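Local coordinates for protein sulfite dehydrogenase (Paracoccus pantotrophus, PDB 2XTS) that oxidises protein-bound sulfane sulfur as the molybdenum-cofactor subunit of a complex with a heme c cytochrome, which probably takes up the electrons released, at residues Arg74-Ala79 against Ser244-Leu249; Glu104-Phe109 against Val192-Phe197; Val300-Asp305 against Thr325-Asp330; Ala360-Asn365 against His369-Gln374. One frame throughout, in Å; residues are numbered along the deposited sequence.

Contact 1 of 4, residues Arg74-Ala79 against Ser244-Leu249. With MTE (phosphonic acidmono-(2-amino-5,6-dimercapto-4-oxo-3,7,8a,9,10,10a-hexahydro-4H-8-oxa-1,3,9,10-tetraaza-anthracen-7-ylmethyl)ester), chain E; 2MO (molybdenum (IV)oxide), chain F; HEC (heme c), chain K.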
# COMPACT_ATOMS: atom_id res chain seq x y z
N ARG A 74 -8.41 15.19 5.26
CA ARG A 74 -9.16 16.45 5.27
C ARG A 74 -10.52 16.15 5.89
O ARG A 74 -11.28 15.33 5.37
CB ARG A 74 -9.30 17.08 3.88
CG ARG A 74 -9.49 18.59 3.87
CD ARG A 74 -10.79 19.06 4.45
NE ARG A 74 -11.03 20.42 3.98
CZ ARG A 74 -11.50 21.42 4.71
NH1 ARG A 74 -11.81 21.26 6.00
NH2 ARG A 74 -11.64 22.61 4.13
N HIS A 75 -10.82 16.80 7.01
CA HIS A 75 -12.11 16.67 7.70
C HIS A 75 -12.74 18.03 7.89
O HIS A 75 -12.05 19.05 7.88
CB HIS A 75 -11.94 16.06 9.11
CG HIS A 75 -11.05 14.89 9.13
ND1 HIS A 75 -9.97 14.73 9.98
CD2 HIS A 75 -11.06 13.82 8.31
CE1 HIS A 75 -9.38 13.57 9.70
NE2 HIS A 75 -10.03 13.01 8.69
N HIS A 76 -14.05 18.03 8.11
CA HIS A 76 -14.77 19.26 8.45
C HIS A 76 -15.39 19.21 9.85
O HIS A 76 -15.68 20.27 10.41
CB HIS A 76 -15.85 19.60 7.41
CG HIS A 76 -15.30 19.89 6.04
ND1 HIS A 76 -15.25 21.13 5.46
CD2 HIS A 76 -14.79 19.02 5.14
CE1 HIS A 76 -14.71 21.01 4.24
NE2 HIS A 76 -14.43 19.74 4.04
N SER A 77 -15.56 18.01 10.44
CA SER A 77 -15.97 17.87 11.84
C SER A 77 -15.21 16.73 12.50
O SER A 77 -15.70 16.10 13.42
CB SER A 77 -17.47 17.70 12.02
OG SER A 77 -17.96 16.54 11.38
N GLY A 78 -13.97 16.52 12.04
CA GLY A 78 -13.06 15.50 12.57
C GLY A 78 -13.29 14.11 11.99
O GLY A 78 -14.24 13.87 11.26
N ALA A 79 -12.39 13.19 12.33
CA ALA A 79 -12.44 11.82 11.87
C ALA A 79 -13.30 11.04 12.85
O ALA A 79 -12.91 10.86 14.00
CB ALA A 79 -11.03 11.23 11.82
N SER A 244 -20.80 28.09 -1.10
CA SER A 244 -19.84 28.82 -0.31
C SER A 244 -18.41 28.36 -0.61
O SER A 244 -17.51 29.17 -0.78
CB SER A 244 -20.13 28.64 1.18
OG SER A 244 -19.17 29.33 1.96
N LYS A 245 -18.24 27.05 -0.65
CA LYS A 245 -16.94 26.41 -0.86
C LYS A 245 -16.96 25.65 -2.17
O LYS A 245 -18.02 25.37 -2.74
CB LYS A 245 -16.64 25.51 0.33
CG LYS A 245 -16.70 26.26 1.66
CD LYS A 245 -15.65 27.36 1.80
CE LYS A 245 -15.69 27.95 3.19
NZ LYS A 245 -14.60 28.90 3.42
N TYR A 246 -15.76 25.37 -2.68
CA TYR A 246 -15.55 24.64 -3.94
C TYR A 246 -16.27 25.33 -5.09
O TYR A 246 -16.76 24.71 -6.03
CB TYR A 246 -15.81 23.12 -3.80
CG TYR A 246 -15.11 22.61 -2.57
CD1 TYR A 246 -13.74 22.44 -2.55
CD2 TYR A 246 -15.81 22.43 -1.39
CE1 TYR A 246 -13.08 22.04 -1.37
CE2 TYR A 246 -15.17 22.05 -0.23
CZ TYR A 246 -13.83 21.87 -0.20
OH TYR A 246 -13.26 21.55 1.01
N THR A 247 -16.24 26.66 -5.02
CA THR A 247 -16.57 27.56 -6.12
C THR A 247 -15.40 28.49 -6.26
O THR A 247 -14.73 28.80 -5.27
CB THR A 247 -17.86 28.35 -5.85
OG1 THR A 247 -17.74 29.02 -4.59
CG2 THR A 247 -19.07 27.43 -5.82
N ASP A 248 -15.13 28.95 -7.48
CA ASP A 248 -13.80 29.47 -7.83
C ASP A 248 -13.97 30.90 -8.37
O ASP A 248 -14.42 31.11 -9.51
CB ASP A 248 -13.15 28.58 -8.90
CG ASP A 248 -13.24 27.10 -8.61
OD1 ASP A 248 -13.43 26.73 -7.44
OD2 ASP A 248 -13.14 26.32 -9.60
N LEU A 249 -13.64 31.89 -7.55
CA LEU A 249 -13.91 33.28 -7.86
C LEU A 249 -13.00 33.75 -8.99
O LEU A 249 -11.79 33.50 -8.96
CB LEU A 249 -13.74 34.15 -6.61
CG LEU A 249 -14.11 35.63 -6.69
CD1 LEU A 249 -15.61 35.79 -6.90
CD2 LEU A 249 -13.67 36.34 -5.44
N1 MTE E . -16.38 13.41 3.68
C2 MTE E . -16.99 13.75 4.81
N2 MTE E . -18.05 13.02 5.23
N3 MTE E . -16.58 14.79 5.56
C4 MTE E . -15.51 15.57 5.21
O4 MTE E . -15.18 16.50 5.97
N5 MTE E . -13.78 16.02 3.45
C6 MTE E . -13.66 15.90 2.02
C7 MTE E . -13.66 14.48 1.49
N8 MTE E . -14.78 13.75 2.04
C9 MTE E . -14.82 15.27 3.98
C10 MTE E . -15.32 14.13 3.21
C1' MTE E . -12.44 16.63 1.46
S1' MTE E . -12.47 18.37 1.37
C2' MTE E . -11.38 15.95 0.97
S2' MTE E . -10.08 16.75 0.17
C3' MTE E . -11.34 14.44 1.08
O3' MTE E . -12.43 13.87 1.83
C4' MTE E . -10.07 14.01 1.79
O4' MTE E . -10.00 12.57 1.82
P MTE E . -8.98 11.94 2.88
O1P MTE E . -7.63 12.54 2.37
O2P MTE E . -9.27 12.44 4.25
O3P MTE E . -9.06 10.47 2.66
MO 2MO F . -10.74 19.02 -0.11
OT1 2MO F . -11.41 19.17 -1.77
OT2 2MO F . -10.89 20.67 0.93
FE HEC K . -20.85 28.12 12.64
CHA HEC K . -19.44 27.75 9.57
CHB HEC K . -23.70 29.26 11.17
CHC HEC K . -22.34 28.15 15.64
CHD HEC K . -17.86 27.62 14.11
NA HEC K . -21.45 28.44 10.74
C1A HEC K . -20.69 28.28 9.61
C2A HEC K . -21.43 28.73 8.46
C3A HEC K . -22.62 29.15 8.91
C4A HEC K . -22.64 28.97 10.35
CMA HEC K . -23.81 29.72 8.11
CAA HEC K . -20.90 28.71 7.00
CBA HEC K . -20.02 29.92 6.71
CGA HEC K . -19.56 29.99 5.28
O1A HEC K . -19.35 28.95 4.65
O2A HEC K . -19.47 31.15 4.81
NB HEC K . -22.66 28.56 13.28
C1B HEC K . -23.74 29.00 12.52
C2B HEC K . -24.93 29.01 13.36
C3B HEC K . -24.54 28.73 14.61
C4B HEC K . -23.14 28.42 14.57
CMB HEC K . -26.29 29.52 12.86
CAB HEC K . -25.41 28.61 15.85
CBB HEC K . -26.60 27.64 15.58
NC HEC K . -20.19 27.92 14.54
C1C HEC K . -20.98 28.01 15.65
C2C HEC K . -20.15 27.86 16.82
C3C HEC K . -18.89 27.70 16.39
C4C HEC K . -18.91 27.79 14.95
CMC HEC K . -20.67 27.86 18.27
CAC HEC K . -17.56 27.57 17.14
CBC HEC K . -17.45 26.65 18.31
ND HEC K . -19.00 27.74 11.96
C1D HEC K . -17.91 27.44 12.76
C2D HEC K . -16.80 26.99 11.96
C3D HEC K . -17.30 27.00 10.57
C4D HEC K . -18.64 27.49 10.64
CMD HEC K . -15.43 26.48 12.38
CAD HEC K . -16.50 26.57 9.35
CBD HEC K . -16.72 25.08 9.12
CGD HEC K . -16.02 24.57 7.89
O1D HEC K . -15.52 25.38 7.07
O2D HEC K . -16.06 23.34 7.68
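The hydroxyl of Tyr246 lies at the edge of the His76 ring, in its plane, with OH 3.6 Å from CE1. One face of that ring carries the Arg74 guanidinium, NH1 standing over its centre, while heme propionate O2D lies at another point of the edge. Guanidinium and tyrosine ring are turned 65° apart and come from opposite directions, both meeting the molybdenum-bound OT2 of 2MO in plane at their edges. NE of Arg74 donates to OT2 over 3.1 Å at 163°, and Tyr246 OH donates to OT2 over 2.5 Å. The arginine chain, bent at chi2 (-67°), runs along the dithiolene, its CD 3.6 Å from MTE S1'; its NH1 is held by His75 O and Ser51. With a leucine here, OT2 would probably keep the tyrosine but lose the guanidinium, and the His76 face its flat neighbour. On the heme side, His76 ND1 donates to HEC O2D (3.2 Å) and Ser244 OG to HEC O1A (2.7 Å). A dithiolene-bound molybdenum held between arginine and tyrosine is consistent with a sulfite oxidase-type site, here linked through His76 to a heme propionate.

Contact 2 of 4, residues Glu104-Phe109 against Val192-Phe197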
# COMPACT_ATOMS: atom_id res chain seq x y z
N GLU A 104 -23.11 -5.62 6.13
CA GLU A 104 -23.20 -7.01 5.73
C GLU A 104 -23.81 -7.14 4.33
O GLU A 104 -23.32 -7.92 3.50
CB GLU A 104 -24.01 -7.78 6.76
CG GLU A 104 -24.28 -9.20 6.40
CD GLU A 104 -25.09 -9.91 7.46
OE1 GLU A 104 -24.49 -10.67 8.25
OE2 GLU A 104 -26.32 -9.70 7.49
N ASP A 105 -24.86 -6.35 4.06
CA ASP A 105 -25.50 -6.35 2.74
C ASP A 105 -24.50 -5.92 1.66
O ASP A 105 -24.45 -6.47 0.56
CB ASP A 105 -26.69 -5.38 2.65
CG ASP A 105 -27.86 -5.73 3.55
OD1 ASP A 105 -28.11 -6.93 3.80
OD2 ASP A 105 -28.58 -4.77 3.93
N LEU A 106 -23.77 -4.85 1.95
CA LEU A 106 -22.89 -4.27 0.95
C LEU A 106 -21.76 -5.21 0.52
O LEU A 106 -21.31 -5.14 -0.61
CB LEU A 106 -22.34 -2.96 1.49
CG LEU A 106 -23.40 -1.85 1.63
CD1 LEU A 106 -22.81 -0.65 2.32
CD2 LEU A 106 -24.04 -1.42 0.31
N LEU A 107 -21.34 -6.09 1.43
CA LEU A 107 -20.31 -7.09 1.11
C LEU A 107 -20.83 -8.20 0.19
O LEU A 107 -20.08 -9.10 -0.17
CB LEU A 107 -19.74 -7.73 2.38
CG LEU A 107 -18.91 -6.81 3.28
CD1 LEU A 107 -18.64 -7.56 4.56
CD2 LEU A 107 -17.58 -6.40 2.61
N ARG A 108 -22.09 -8.15 -0.21
CA ARG A 108 -22.70 -9.19 -1.04
C ARG A 108 -22.94 -8.77 -2.47
O ARG A 108 -23.36 -9.60 -3.28
CB ARG A 108 -24.00 -9.66 -0.39
CG ARG A 108 -23.81 -10.18 0.99
CD ARG A 108 -25.11 -10.50 1.66
NE ARG A 108 -25.75 -11.64 1.02
CZ ARG A 108 -26.90 -12.17 1.40
NH1 ARG A 108 -27.59 -11.64 2.41
NH2 ARG A 108 -27.37 -13.23 0.77
N PHE A 109 -22.70 -7.49 -2.79
CA PHE A 109 -22.81 -7.01 -4.17
C PHE A 109 -21.56 -7.29 -5.00
O PHE A 109 -20.44 -7.35 -4.47
CB PHE A 109 -23.01 -5.50 -4.20
CG PHE A 109 -24.42 -5.06 -3.86
CD1 PHE A 109 -25.40 -5.00 -4.84
CD2 PHE A 109 -24.77 -4.70 -2.56
CE1 PHE A 109 -26.68 -4.57 -4.54
CE2 PHE A 109 -26.06 -4.29 -2.25
CZ PHE A 109 -27.00 -4.23 -3.24
N VAL A 192 -18.13 6.00 -10.47
CA VAL A 192 -18.17 6.28 -9.02
C VAL A 192 -18.39 4.97 -8.28
O VAL A 192 -19.28 4.19 -8.62
CB VAL A 192 -19.23 7.33 -8.60
CG1 VAL A 192 -19.19 7.61 -7.09
CG2 VAL A 192 -19.02 8.63 -9.37
N MET A 193 -17.59 4.75 -7.25
CA MET A 193 -17.61 3.54 -6.45
C MET A 193 -17.87 3.88 -4.99
O MET A 193 -17.43 4.91 -4.49
CB MET A 193 -16.23 2.84 -6.58
CG MET A 193 -15.96 1.67 -5.65
SD MET A 193 -14.22 1.25 -5.50
CE MET A 193 -13.88 0.88 -7.21
N LEU A 194 -18.60 3.00 -4.30
CA LEU A 194 -18.59 2.94 -2.85
C LEU A 194 -17.50 1.96 -2.45
O LEU A 194 -17.63 0.75 -2.62
CB LEU A 194 -19.97 2.50 -2.32
CG LEU A 194 -20.14 2.50 -0.81
CD1 LEU A 194 -20.14 3.93 -0.26
CD2 LEU A 194 -21.38 1.71 -0.40
N ALA A 195 -16.41 2.52 -1.93
CA ALA A 195 -15.21 1.74 -1.61
C ALA A 195 -15.19 1.34 -0.17
O ALA A 195 -15.52 2.12 0.71
CB ALA A 195 -13.98 2.56 -1.92
N PHE A 196 -14.79 0.09 0.08
CA PHE A 196 -14.59 -0.42 1.44
C PHE A 196 -13.15 -0.77 1.73
O PHE A 196 -12.75 -0.79 2.91
CB PHE A 196 -15.38 -1.70 1.74
CG PHE A 196 -16.69 -1.78 1.07
CD1 PHE A 196 -17.66 -0.79 1.29
CD2 PHE A 196 -17.00 -2.84 0.23
CE1 PHE A 196 -18.89 -0.86 0.66
CE2 PHE A 196 -18.24 -2.91 -0.40
CZ PHE A 196 -19.18 -1.92 -0.18
N PHE A 197 -12.38 -1.05 0.69
CA PHE A 197 -10.97 -1.43 0.87
C PHE A 197 -10.09 -0.43 0.15
O PHE A 197 -10.45 0.04 -0.92
CB PHE A 197 -10.72 -2.81 0.27
CG PHE A 197 -11.49 -3.91 0.90
CD1 PHE A 197 -11.02 -4.60 2.01
CD2 PHE A 197 -12.69 -4.27 0.36
CE1 PHE A 197 -11.77 -5.64 2.56
CE2 PHE A 197 -13.44 -5.29 0.92
CZ PHE A 197 -12.97 -5.98 2.00
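Leu106 and Leu107, where helix 103-106 ends in a type I turn running to Phe109, come alongside strand 193-198, with Leu107 and Phe196 closest at 8.8 Å between CA atoms. Leu106 carries most of the contact: CB sits 3.7 Å from Phe196 CZ in an oblique approach to the ring, and CD1 reaches CD2 of Leu194 at 3.9 Å. The two leucines cross at about a right angle. Leu106 has CG anti to its carbonyl carbon (chi1 -68°) and Leu194 has CG anti to its backbone N (chi1 -175°), which brings their methyl ends together. Leu107 adds CD2, 4.3 Å from Phe196 CD2, again oblique to the ring. Here a short helix of the molybdopterin-binding domain packs onto its antiparallel sheet, beside a classic beta bulge in which Phe196 and Phe197 both face Val149 of strand 143-152. Leu194 O lies 3.8 Å above one face of the Phe196 ring, toward the rim, and Phe103 meets the ring edge-to-face. The Leu106 carbonyl also approaches this ring, its O 3.8 Å from Phe196 CE2, and lies in plane at the edge of the Phe109 ring. Leu156 of helix 153-160 packs against both Leu106 and Phe109, while Arg108, on the outer side of the turn, donates to backbone oxygens of Lys281 and Pro283 of the second subunit.

Contact 3 of 4, residues Val300-Asp305 against Thr325-Asp330; sequences VDVSLD and TRFHLD
Val300 crosses Phe327 at about a right angle, its CG1 seated over the middle of the phenyl face, 3.7 Å from the ring centroid and 7° off the normal: a CH-pi contact. It lies in the dimerisation domain, an E-set member and so of immunoglobulin-like beta architecture, in which strands 297-303 and 325-333 both pair with strand 311-316. The axes of 300-303 and 325-330 come within 8.5 Å at 39°, and the strands meet through side chains rather than as hydrogen-bonded neighbours. The CG2 methyl of Val300 touches the same ring nearer its root, 3.8 Å from Phe327 CD2. Phe327 places CG between its backbone N and carbonyl carbon (chi1 67°), and this choice turns the ring so that Val300 CG1 lies over its face. Val302 approaches obliquely on the same side, CG2 lying 3.8 Å from Phe327 CE1. The other branch of Val302 serves Leu329, the two side chains sliding past each other in opposite directions. Ser342 of strand 338-346 packs on both Val300 and Phe327, and Ala290 of strand 282-291 also meets Val300. On the reverse side of strand 297-303 Asp301 forms salt bridges with Arg299 and Arg343. At the strand end an ST turn forms, Asp305 N donating to Ser303 OG over 3.2 Å. At the far end of the apolar row, CG1 of Val302 meets CD2 of Leu329 at 3.9 Å.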
# COMPACT_ATOMS: atom_id res chain seq x y z
N VAL A 300 5.82 13.43 -19.38
CA VAL A 300 6.24 14.50 -18.51
C VAL A 300 7.54 15.07 -19.04
O VAL A 300 8.49 14.34 -19.28
CB VAL A 300 6.42 14.06 -17.04
CG1 VAL A 300 6.76 15.27 -16.16
CG2 VAL A 300 5.18 13.32 -16.54
N ASP A 301 7.56 16.39 -19.24
CA ASP A 301 8.79 17.10 -19.62
C ASP A 301 9.40 17.75 -18.38
O ASP A 301 8.67 18.21 -17.50
CB ASP A 301 8.50 18.15 -20.68
CG ASP A 301 7.96 17.55 -21.97
OD1 ASP A 301 8.27 16.40 -22.31
OD2 ASP A 301 7.19 18.27 -22.64
N VAL A 302 10.72 17.78 -18.31
CA VAL A 302 11.46 18.38 -17.22
C VAL A 302 12.40 19.46 -17.78
O VAL A 302 13.04 19.26 -18.82
CB VAL A 302 12.23 17.29 -16.45
CG1 VAL A 302 13.22 17.91 -15.48
CG2 VAL A 302 11.27 16.40 -15.72
N SER A 303 12.45 20.60 -17.10
CA SER A 303 13.40 21.66 -17.43
C SER A 303 14.34 21.87 -16.27
O SER A 303 13.94 21.78 -15.11
CB SER A 303 12.66 22.96 -17.75
OG SER A 303 13.57 24.03 -18.04
N LEU A 304 15.61 22.14 -16.58
CA LEU A 304 16.59 22.53 -15.58
C LEU A 304 16.85 24.02 -15.55
O LEU A 304 17.65 24.47 -14.72
CB LEU A 304 17.92 21.80 -15.83
CG LEU A 304 17.86 20.30 -16.13
CD1 LEU A 304 19.27 19.78 -16.31
CD2 LEU A 304 17.09 19.53 -15.04
N ASP A 305 16.24 24.76 -16.49
CA ASP A 305 16.59 26.16 -16.70
C ASP A 305 15.36 27.06 -16.74
O ASP A 305 15.33 28.07 -17.42
CB ASP A 305 17.47 26.31 -17.96
CG ASP A 305 16.80 25.88 -19.24
OD1 ASP A 305 15.59 25.54 -19.23
OD2 ASP A 305 17.51 25.93 -20.28
N THR A 325 1.27 8.94 -11.30
CA THR A 325 2.22 8.39 -12.25
C THR A 325 3.60 8.91 -11.88
O THR A 325 3.79 10.11 -11.69
CB THR A 325 1.81 8.84 -13.67
OG1 THR A 325 0.44 8.49 -13.88
CG2 THR A 325 2.69 8.22 -14.76
N ARG A 326 4.56 8.00 -11.78
CA ARG A 326 5.93 8.33 -11.39
C ARG A 326 6.76 8.60 -12.61
O ARG A 326 6.70 7.85 -13.56
CB ARG A 326 6.51 7.17 -10.62
CG ARG A 326 7.97 7.33 -10.17
CD ARG A 326 8.26 8.51 -9.24
NE ARG A 326 7.41 8.47 -8.05
CZ ARG A 326 7.44 9.35 -7.06
NH1 ARG A 326 8.26 10.39 -7.09
NH2 ARG A 326 6.59 9.24 -6.05
N PHE A 327 7.54 9.68 -12.58
CA PHE A 327 8.52 9.96 -13.64
C PHE A 327 9.90 10.17 -13.09
O PHE A 327 10.08 10.56 -11.93
CB PHE A 327 8.12 11.18 -14.52
CG PHE A 327 8.15 12.51 -13.80
CD1 PHE A 327 9.30 13.28 -13.76
CD2 PHE A 327 7.01 13.00 -13.17
CE1 PHE A 327 9.32 14.50 -13.10
CE2 PHE A 327 7.02 14.23 -12.51
CZ PHE A 327 8.17 14.98 -12.47
N HIS A 328 10.90 9.90 -13.93
CA HIS A 328 12.30 10.07 -13.58
C HIS A 328 13.08 10.68 -14.73
O HIS A 328 12.81 10.40 -15.89
CB HIS A 328 12.99 8.76 -13.25
CG HIS A 328 12.46 8.08 -12.03
ND1 HIS A 328 12.75 8.48 -10.74
CD2 HIS A 328 11.68 6.99 -11.91
CE1 HIS A 328 12.13 7.68 -9.89
NE2 HIS A 328 11.47 6.77 -10.57
N LEU A 329 14.07 11.48 -14.37
CA LEU A 329 15.08 11.95 -15.31
C LEU A 329 16.40 11.92 -14.57
O LEU A 329 16.54 12.51 -13.50
CB LEU A 329 14.80 13.37 -15.83
CG LEU A 329 15.78 13.92 -16.89
CD1 LEU A 329 15.52 13.27 -18.24
CD2 LEU A 329 15.75 15.43 -17.02
N ASP A 330 17.37 11.19 -15.13
CA ASP A 330 18.68 11.11 -14.55
C ASP A 330 19.58 12.12 -15.21
O ASP A 330 19.66 12.16 -16.44
CB ASP A 330 19.20 9.69 -14.71
CG ASP A 330 18.30 8.69 -13.99
OD1 ASP A 330 18.20 8.81 -12.75
OD2 ASP A 330 17.72 7.78 -14.65

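Contact 4 of 4, residues Ala360-Asn365 against His369-Gln374. With CO (cobalt (II) ion), chain G.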
# COMPACT_ATOMS: atom_id res chain seq x y z
N ALA A 360 -3.53 34.61 -15.69
CA ALA A 360 -3.94 35.51 -16.77
C ALA A 360 -5.43 35.36 -17.05
O ALA A 360 -6.08 36.30 -17.49
CB ALA A 360 -3.11 35.23 -18.04
N ILE A 361 -5.96 34.15 -16.84
CA ILE A 361 -7.37 33.86 -17.07
C ILE A 361 -8.21 34.00 -15.80
O ILE A 361 -9.31 34.53 -15.84
CB ILE A 361 -7.53 32.43 -17.65
CG1 ILE A 361 -6.81 32.35 -19.00
CG2 ILE A 361 -9.01 32.07 -17.80
CD1 ILE A 361 -6.73 30.98 -19.57
N ARG A 362 -7.68 33.52 -14.68
CA ARG A 362 -8.47 33.40 -13.45
C ARG A 362 -8.22 34.45 -12.40
O ARG A 362 -8.96 34.51 -11.43
CB ARG A 362 -8.17 32.07 -12.79
CG ARG A 362 -8.49 30.86 -13.62
CD ARG A 362 -8.11 29.63 -12.89
NE ARG A 362 -8.18 28.41 -13.64
CZ ARG A 362 -7.97 27.23 -13.09
NH1 ARG A 362 -7.75 27.13 -11.78
NH2 ARG A 362 -7.94 26.15 -13.85
N GLY A 363 -7.19 35.27 -12.56
CA GLY A 363 -6.78 36.14 -11.50
C GLY A 363 -6.19 35.34 -10.36
O GLY A 363 -5.70 34.22 -10.54
N ARG A 364 -6.27 35.91 -9.16
CA ARG A 364 -5.51 35.47 -8.01
C ARG A 364 -6.37 34.84 -6.91
O ARG A 364 -5.81 34.30 -5.96
CB ARG A 364 -4.72 36.65 -7.44
CG ARG A 364 -3.86 37.30 -8.51
CD ARG A 364 -2.97 38.41 -8.01
NE ARG A 364 -1.84 37.93 -7.23
CZ ARG A 364 -0.69 37.49 -7.75
NH1 ARG A 364 -0.51 37.43 -9.07
NH2 ARG A 364 0.30 37.11 -6.95
N ASN A 365 -7.69 34.92 -7.03
CA ASN A 365 -8.60 34.55 -5.94
C ASN A 365 -9.43 33.28 -6.21
O ASN A 365 -10.47 33.07 -5.58
CB ASN A 365 -9.48 35.74 -5.57
CG ASN A 365 -8.68 36.88 -4.92
OD1 ASN A 365 -8.71 38.02 -5.38
ND2 ASN A 365 -8.01 36.56 -3.85
N HIS A 369 -8.00 24.48 -7.51
CA HIS A 369 -7.59 24.11 -8.86
C HIS A 369 -6.30 24.77 -9.35
O HIS A 369 -6.16 25.09 -10.52
CB HIS A 369 -8.74 24.30 -9.85
CG HIS A 369 -9.94 23.46 -9.54
ND1 HIS A 369 -10.00 22.11 -9.83
CD2 HIS A 369 -11.12 23.77 -8.95
CE1 HIS A 369 -11.16 21.63 -9.39
NE2 HIS A 369 -11.86 22.61 -8.87
N ASN A 370 -5.33 24.93 -8.45
CA ASN A 370 -4.01 25.38 -8.85
C ASN A 370 -3.15 24.22 -9.34
O ASN A 370 -2.47 23.55 -8.56
CB ASN A 370 -3.31 26.09 -7.70
CG ASN A 370 -1.98 26.67 -8.13
OD1 ASN A 370 -1.58 26.53 -9.31
ND2 ASN A 370 -1.28 27.32 -7.20
N ASN A 371 -3.16 24.02 -10.66
CA ASN A 371 -2.30 23.02 -11.26
C ASN A 371 -1.08 23.62 -11.96
O ASN A 371 -0.46 22.96 -12.79
CB ASN A 371 -3.06 22.07 -12.20
CG ASN A 371 -3.67 22.77 -13.39
OD1 ASN A 371 -4.22 23.86 -13.29
ND2 ASN A 371 -3.60 22.10 -14.55
N GLY A 372 -0.71 24.85 -11.62
CA GLY A 372 0.41 25.51 -12.26
C GLY A 372 1.74 24.80 -12.06
O GLY A 372 1.99 24.14 -11.05
N ILE A 373 2.63 24.95 -13.04
CA ILE A 373 3.97 24.39 -12.98
C ILE A 373 4.71 24.94 -11.78
O ILE A 373 4.75 26.14 -11.56
CB ILE A 373 4.75 24.71 -14.30
CG1 ILE A 373 4.16 23.93 -15.47
CG2 ILE A 373 6.24 24.46 -14.19
CD1 ILE A 373 4.66 24.42 -16.84
N GLN A 374 5.29 24.03 -11.01
CA GLN A 374 6.11 24.35 -9.85
C GLN A 374 7.57 24.51 -10.26
O GLN A 374 8.08 23.72 -11.07
CB GLN A 374 6.00 23.19 -8.83
CG GLN A 374 6.88 23.36 -7.60
CD GLN A 374 6.49 24.54 -6.73
OE1 GLN A 374 7.29 25.47 -6.47
NE2 GLN A 374 5.27 24.53 -6.28
CO CO G . -13.88 22.58 -8.13
O HOH W 1 -7.01 23.47 -13.15
O HOH W 2 -15.96 22.57 -7.57
O HOH W 3 -13.49 24.16 -6.77
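Arg362 and His369 meet by a direct hydrogen bond: NH1 donates to His369 O over 2.9 Å at 143°; NH1 lies well above the carbonyl plane, and His369 O is tilted 23° from the guanidinium plane. The extended arginine chain crosses the histidine at about a right angle, and NH1 also passes His369 CB at 3.6 Å. A second link runs through water 1, in plane at the guanidinium edge, which accepts from Arg362 NH2 (2.9 Å) and donates to Asn371 OD1 (2.8 Å); Asn371 ND2 in turn donates to Ala264 O. Within the loop, Asn370 OD1 accepts from Gly372 N over 3.0 Å in an Asx turn. Metal coordination occupies the other end of His369: its ring leads away from the arginine, and NE2 binds cobalt at 2.1 Å, with water 2, water 3, Glu219 and the Thr259 carbonyl among the other ligands. Charge pairing reaches outside the chain, since Arg362 NE forms a salt bridge with Glu155 of the cytochrome chain, with Arg256 close by. A methionine in place of Arg362 would probably leave that glutamate without its mate and cost the His369 carbonyl and water 1 the N-H groups of this guanidinium. One buried guanidinium thus ties the end of helix 355-362 both to the backbone of a metal-binding loop and to the cytochrome partner.

All four contacts are mainly buried but differ in chemistry. Contact 1, nearest the chain's centre, is built round cofactors, its two segments meeting largely round the molybdenum oxygen, with heme propionates hydrogen-bonded to one residue of each. Contact 4, polar and at the boundary with the cytochrome chain, touches contact 1, their centres about 19 Å apart: Asp248 OD2 is 3.3 Å from His369 CD2. Contacts 2 and 3, on opposite sides of the chain's centre, are apolar packing in different domains, helix on sheet and strand against strand respectively; like contact 1, both border the second subunit. Contact 2 falls within the loop closed by contact 1, while contacts 3 and 4 share the dimerisation domain.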